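PDB 3MJQ: stage 0 sporulation protein A homolog from Desulfitobacterium hafniense, which may help control sporulation as a response regulator with a GGDEF domain linked to diguanylate cyclase activity, here represented by its PAS domain. Local coordinates for residues D10-I15 against Y23-V28; R88-K93 against F101-D106. The protein carries 1 engineered substitution. All blocks are in the same frame, centred on the assembly; numbering follows the deposited sequence.

Interaction 1: D10-I15 against Y23-V28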
loop_
_atom_site.group_PDB
_atom_site.type_symbol
_atom_site.label_atom_id
_atom_site.label_comp_id
_atom_site.label_asym_id
_atom_site.label_seq_id
_atom_site.Cartn_x
_atom_site.Cartn_y
_atom_site.Cartn_z
ATOM N N ASP A 10 2.297 -9.019 -2.889
ATOM C CA ASP A 10 3.262 -8.026 -3.331
ATOM C C ASP A 10 4.292 -7.731 -2.249
ATOM O O ASP A 10 3.991 -7.761 -1.056
ATOM C CB ASP A 10 2.551 -6.735 -3.719
ATOM C CG ASP A 10 1.915 -6.807 -5.092
ATOM O OD1 ASP A 10 1.634 -7.928 -5.570
ATOM O OD2 ASP A 10 1.685 -5.734 -5.692
HETATM N N MSE A 11 5.509 -7.425 -2.687
HETATM C CA MSE A 11 6.612 -7.125 -1.788
HETATM C C MSE A 11 6.430 -5.766 -1.101
HETATM O O MSE A 11 6.188 -4.738 -1.745
HETATM C CB MSE A 11 7.940 -7.159 -2.554
HETATM C CG MSE A 11 8.306 -8.497 -3.175
HETATM SE SE MSE A 11 9.855 -8.356 -4.348
HETATM C CE MSE A 11 8.948 -7.680 -5.951
ATOM N N ILE A 12 6.534 -5.783 0.222
ATOM C CA ILE A 12 6.376 -4.581 0.998
ATOM C C ILE A 12 7.591 -4.431 1.855
ATOM O O ILE A 12 7.994 -5.363 2.542
ATOM C CB ILE A 12 5.155 -4.637 1.928
ATOM C CG1 ILE A 12 3.864 -4.541 1.118
ATOM C CG2 ILE A 12 5.231 -3.494 2.942
ATOM C CD1 ILE A 12 2.621 -4.739 1.950
ATOM N N LEU A 13 8.164 -3.239 1.803
ATOM C CA LEU A 13 9.343 -2.905 2.572
ATOM C C LEU A 13 9.097 -1.546 3.188
ATOM O O LEU A 13 8.321 -0.747 2.663
ATOM C CB LEU A 13 10.574 -2.792 1.664
ATOM C CG LEU A 13 10.998 -3.954 0.762
ATOM C CD1 LEU A 13 12.121 -3.485 -0.156
ATOM C CD2 LEU A 13 11.470 -5.149 1.597
ATOM N N ILE A 14 9.741 -1.304 4.316
ATOM C CA ILE A 14 9.666 -0.007 4.955
ATOM C C ILE A 14 11.153 0.320 5.032
ATOM O O ILE A 14 11.922 -0.450 5.592
ATOM C CB ILE A 14 9.039 -0.074 6.372
ATOM C CG1 ILE A 14 7.514 -0.087 6.291
ATOM C CG2 ILE A 14 9.413 1.158 7.160
ATOM C CD1 ILE A 14 6.921 -1.411 6.006
ATOM N N ILE A 15 11.577 1.427 4.440
ATOM C CA ILE A 15 12.996 1.759 4.460
ATOM C C ILE A 15 13.221 3.175 4.958
ATOM O O ILE A 15 12.473 4.089 4.604
ATOM C CB ILE A 15 13.620 1.558 3.047
ATOM C CG1 ILE A 15 13.113 2.614 2.071
ATOM C CG2 ILE A 15 13.202 0.198 2.487
ATOM C CD1 ILE A 15 14.025 3.786 1.928
ATOM N N TYR A 23 11.513 -2.878 7.601
ATOM C CA TYR A 23 10.540 -3.968 7.500
ATOM C C TYR A 23 10.433 -4.593 6.111
ATOM O O TYR A 23 10.627 -3.921 5.104
ATOM C CB TYR A 23 9.155 -3.473 7.888
ATOM C CG TYR A 23 8.092 -4.517 7.693
ATOM C CD1 TYR A 23 7.908 -5.527 8.623
ATOM C CD2 TYR A 23 7.287 -4.506 6.562
ATOM C CE1 TYR A 23 6.945 -6.497 8.438
ATOM C CE2 TYR A 23 6.322 -5.468 6.361
ATOM C CZ TYR A 23 6.153 -6.464 7.305
ATOM O OH TYR A 23 5.177 -7.418 7.129
ATOM N N ALA A 24 10.093 -5.877 6.077
ATOM C CA ALA A 24 9.929 -6.603 4.824
ATOM C C ALA A 24 9.047 -7.797 5.099
ATOM O O ALA A 24 9.016 -8.287 6.218
ATOM C CB ALA A 24 11.266 -7.060 4.296
ATOM N N ASN A 25 8.336 -8.268 4.081
ATOM C CA ASN A 25 7.446 -9.405 4.244
ATOM C C ASN A 25 7.928 -10.639 3.513
ATOM O O ASN A 25 8.780 -10.567 2.632
ATOM C CB ASN A 25 6.027 -9.047 3.783
ATOM C CG ASN A 25 5.958 -8.660 2.304
ATOM O OD1 ASN A 25 6.964 -8.656 1.602
ATOM N ND2 ASN A 25 4.763 -8.333 1.833
ATOM N N THR A 26 7.365 -11.777 3.893
ATOM C CA THR A 26 7.733 -13.072 3.312
ATOM C C THR A 26 7.946 -12.983 1.789
ATOM O O THR A 26 8.792 -13.686 1.213
ATOM C CB THR A 26 6.610 -14.107 3.576
ATOM O OG1 THR A 26 7.024 -15.427 3.213
ATOM C CG2 THR A 26 5.358 -13.696 2.778
ATOM N N ALA A 27 7.161 -12.119 1.158
ATOM C CA ALA A 27 7.182 -11.914 -0.274
ATOM C C ALA A 27 8.559 -11.545 -0.795
ATOM O O ALA A 27 8.961 -11.995 -1.871
ATOM C CB ALA A 27 6.171 -10.834 -0.628
ATOM N N VAL A 28 9.277 -10.720 -0.039
ATOM C CA VAL A 28 10.598 -10.290 -0.452
ATOM C C VAL A 28 11.568 -11.470 -0.466
ATOM O O VAL A 28 12.130 -11.807 -1.510
ATOM C CB VAL A 28 11.108 -9.178 0.467
ATOM C CG1 VAL A 28 12.323 -8.540 -0.128
ATOM C CG2 VAL A 28 10.036 -8.140 0.650
#
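Asn25 turns its carboxamide across the start of strand 11-16 and grips the backbone of two residues there. Its ND2 donates to Asp10 O at 3.0 Å in a nearly straight bond, with the acceptor lying almost in the amide plane. Its OD1 accepts from Ile12 N at 3.2 Å; this bond is also straight at hydrogen (174°), but the donor stands above the carbonyl plane. A chi1 of 61°, with CG between the backbone N and the carbonyl carbon, carries the amide to both partners, and Asn25 N adds a weak bond to Ile12 O. The Asn25 side chain crosses that of Ile12 at about a right angle, with ND2 close to Ile12 CB.

Further along, Ile14 and Tyr23 form a hydrogen-bonded antiparallel pair, Ile14 N to Tyr23 O at 2.9 Å and Tyr23 N to Ile14 O at 3.2 Å. Tyr23 has CG anti to its N (chi1 175°), which carries the ring forward, toward Ile12, whose CG2 meets its edge 4.1 Å from CE2. Ile14 CB sits 3.7 Å from Tyr23 CB. On the opposite face of the sheet, Leu13 CD2 touches both Ala24 CB and Val28 CG2, while Met11 CB lies 4.0 Å from Val28 CG2. Leu39 of helix 36-41 packs on both Ala24 and Val28.

Beyond Ala24 the chain leaves the sheet, and the Asn25 amide takes over from backbone pairing: one buried side chain satisfies a carbonyl and an N-H of the neighbouring strand, tying the hairpin to the start of helix 27-32.

Interaction 2: R88-K93 against F101-D106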
loop_
_atom_site.group_PDB
_atom_site.type_symbol
_atom_site.label_atom_id
_atom_site.label_comp_id
_atom_site.label_asym_id
_atom_site.label_seq_id
_atom_site.Cartn_x
_atom_site.Cartn_y
_atom_site.Cartn_z
ATOM N N ARG A 88 5.403 1.440 -5.633
ATOM C CA ARG A 88 4.602 2.584 -5.239
ATOM C C ARG A 88 5.065 2.892 -3.819
ATOM O O ARG A 88 5.208 1.975 -2.980
ATOM C CB ARG A 88 3.115 2.231 -5.274
ATOM C CG ARG A 88 2.623 2.027 -6.699
ATOM C CD ARG A 88 1.316 1.254 -6.801
ATOM N NE ARG A 88 1.145 0.673 -8.135
ATOM C CZ ARG A 88 0.996 1.384 -9.250
ATOM N NH1 ARG A 88 0.987 2.713 -9.195
ATOM N NH2 ARG A 88 0.872 0.762 -10.420
ATOM N N ILE A 89 5.338 4.171 -3.560
ATOM C CA ILE A 89 5.806 4.575 -2.245
ATOM C C ILE A 89 4.974 5.649 -1.549
ATOM O O ILE A 89 4.383 6.519 -2.186
ATOM C CB ILE A 89 7.279 5.032 -2.296
ATOM C CG1 ILE A 89 7.378 6.429 -2.893
ATOM C CG2 ILE A 89 8.109 4.054 -3.137
ATOM C CD1 ILE A 89 8.775 7.003 -2.795
ATOM N N TRP A 90 4.929 5.545 -0.223
ATOM C CA TRP A 90 4.204 6.461 0.635
ATOM C C TRP A 90 5.144 6.870 1.742
ATOM O O TRP A 90 5.887 6.046 2.269
ATOM C CB TRP A 90 2.975 5.778 1.235
ATOM C CG TRP A 90 1.869 5.596 0.252
ATOM C CD1 TRP A 90 0.880 6.488 -0.048
ATOM C CD2 TRP A 90 1.682 4.478 -0.623
ATOM N NE1 TRP A 90 0.095 5.996 -1.056
ATOM C CE2 TRP A 90 0.563 4.765 -1.429
ATOM C CE3 TRP A 90 2.356 3.262 -0.802
ATOM C CZ2 TRP A 90 0.099 3.879 -2.406
ATOM C CZ3 TRP A 90 1.894 2.385 -1.774
ATOM C CH2 TRP A 90 0.774 2.702 -2.565
ATOM N N GLN A 91 5.114 8.150 2.085
ATOM C CA GLN A 91 5.968 8.666 3.133
ATOM C C GLN A 91 5.309 8.469 4.472
ATOM O O GLN A 91 4.256 9.037 4.743
ATOM C CB GLN A 91 6.235 10.144 2.908
ATOM C CG GLN A 91 6.914 10.421 1.592
ATOM C CD GLN A 91 7.211 11.885 1.399
ATOM O OE1 GLN A 91 7.994 12.479 2.149
ATOM N NE2 GLN A 91 6.581 12.489 0.392
ATOM N N GLY A 92 5.931 7.645 5.301
ATOM C CA GLY A 92 5.402 7.391 6.627
ATOM C C GLY A 92 6.493 7.652 7.645
ATOM O O GLY A 92 7.462 8.350 7.347
ATOM N N LYS A 93 6.341 7.104 8.845
ATOM C CA LYS A 93 7.333 7.243 9.920
ATOM C C LYS A 93 7.224 5.952 10.705
ATOM O O LYS A 93 6.127 5.578 11.109
ATOM C CB LYS A 93 7.012 8.457 10.786
ATOM C CG LYS A 93 7.377 9.756 10.095
ATOM C CD LYS A 93 6.210 10.726 10.085
ATOM C CE LYS A 93 6.418 11.840 11.089
ATOM N NZ LYS A 93 7.831 12.318 11.041
ATOM N N PHE A 101 7.390 3.896 2.758
ATOM C CA PHE A 101 6.564 2.693 2.785
ATOM C C PHE A 101 6.396 2.283 1.330
ATOM O O PHE A 101 5.821 3.015 0.532
ATOM C CB PHE A 101 5.200 2.976 3.402
ATOM C CG PHE A 101 4.255 1.817 3.326
ATOM C CD1 PHE A 101 4.624 0.575 3.829
ATOM C CD2 PHE A 101 2.996 1.962 2.758
ATOM C CE1 PHE A 101 3.753 -0.507 3.769
ATOM C CE2 PHE A 101 2.121 0.886 2.696
ATOM C CZ PHE A 101 2.504 -0.352 3.204
ATOM N N ALA A 102 6.893 1.105 0.984
ATOM C CA ALA A 102 6.831 0.673 -0.397
ATOM C C ALA A 102 6.158 -0.661 -0.652
ATOM O O ALA A 102 6.416 -1.661 0.032
ATOM C CB ALA A 102 8.236 0.640 -0.976
ATOM N N ILE A 103 5.298 -0.654 -1.664
ATOM C CA ILE A 103 4.603 -1.851 -2.092
ATOM C C ILE A 103 5.097 -2.021 -3.530
ATOM O O ILE A 103 4.918 -1.141 -4.380
ATOM C CB ILE A 103 3.069 -1.668 -2.019
ATOM C CG1 ILE A 103 2.699 -1.105 -0.629
ATOM C CG2 ILE A 103 2.365 -3.013 -2.287
ATOM C CD1 ILE A 103 1.207 -0.934 -0.363
ATOM N N ILE A 104 5.747 -3.155 -3.774
ATOM C CA ILE A 104 6.335 -3.445 -5.067
ATOM C C ILE A 104 5.698 -4.571 -5.865
ATOM O O ILE A 104 5.564 -5.693 -5.369
ATOM C CB ILE A 104 7.803 -3.754 -4.868
ATOM C CG1 ILE A 104 8.417 -2.607 -4.067
ATOM C CG2 ILE A 104 8.507 -3.925 -6.214
ATOM C CD1 ILE A 104 9.722 -2.954 -3.429
ATOM N N LYS A 105 5.325 -4.259 -7.113
ATOM C CA LYS A 105 4.712 -5.225 -8.032
ATOM C C LYS A 105 5.731 -5.842 -8.997
ATOM O O LYS A 105 6.414 -5.136 -9.751
ATOM C CB LYS A 105 3.591 -4.570 -8.848
ATOM C CG LYS A 105 2.897 -5.529 -9.813
ATOM C CD LYS A 105 1.756 -4.873 -10.577
ATOM C CE LYS A 105 1.170 -5.837 -11.587
ATOM N NZ LYS A 105 0.290 -5.131 -12.540
ATOM N N ASP A 106 5.844 -7.165 -8.961
ATOM C CA ASP A 106 6.751 -7.856 -9.857
ATOM C C ASP A 106 6.137 -7.756 -11.254
ATOM O O ASP A 106 5.049 -8.272 -11.494
ATOM C CB ASP A 106 6.874 -9.314 -9.439
ATOM C CG ASP A 106 7.658 -10.131 -10.427
ATOM O OD1 ASP A 106 8.017 -9.586 -11.491
ATOM O OD2 ASP A 106 7.908 -11.319 -10.142
#
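Arg88 and Ile103, like Trp90 and Phe101, form hydrogen-bonded antiparallel pairs, each closed by two backbone bonds. Arg88 N donates to Ile103 O at 2.9 Å and Trp90 N to Phe101 O at 2.8 Å, with the reciprocal bonds of similar length. Between them, Ile89 and Ala102 make the non-hydrogen-bonded pair, where CA-H···O contacts run from Ala102 CA to Arg88 O and from Ile89 CA to Phe101 O.

The apolar contacts divide between the two faces of the sheet. On one, Ile89 CG2 meets Ala102 CB at 4.0 Å. On the other, the six-membered ring of the Trp90 indole comes obliquely to the neighbouring strand: CE3 lies 3.8 Å from Phe101 CD2, and CZ3 lies 3.7 Å from Ile103 CD1. A chi1 of -74° sets the indole beside its own backbone N and brings the CE3 edge up to Phe101 O, which lies near the ring plane.

Two polar side chains of the pair reach the second subunit. Trp90 NE1 hydrogen-bonds to Asp10 OD2 of the second subunit, and Lys105 NZ forms a salt bridge with Glu69 there. Ile103 also packs on Trp90 of that subunit.

The arrangement is the hairpin of the last two strands of the PAS fold, 82-93 and 98-106, in its five-stranded antiparallel sheet; here the face bearing Trp90, Phe101 and Ile103 serves as a dimer surface.

Interactions 1 and 2 belong to two hairpins of one PAS sheet, joined where strands 11-16 and 98-106 lie side by side. Met11 O and Leu13 O probably accept hydrogen bonds from Ile104 N and Ala102 N, and Ile12 CG2 packs on Phe101 CE1, 3.4 Å away. Interaction 1 is the more buried and includes 21-24, one of the two outermost strands, and there a side-chain amide continues the pairing as the chain enters helix 27-32. Interaction 2 is only partly buried and relies on regular backbone pairing, with aromatic and aliphatic groups packed against the second subunit. Asp10 of 10-15 and Trp90 of 88-93 meet between subunits, linking both contacts to the dimer.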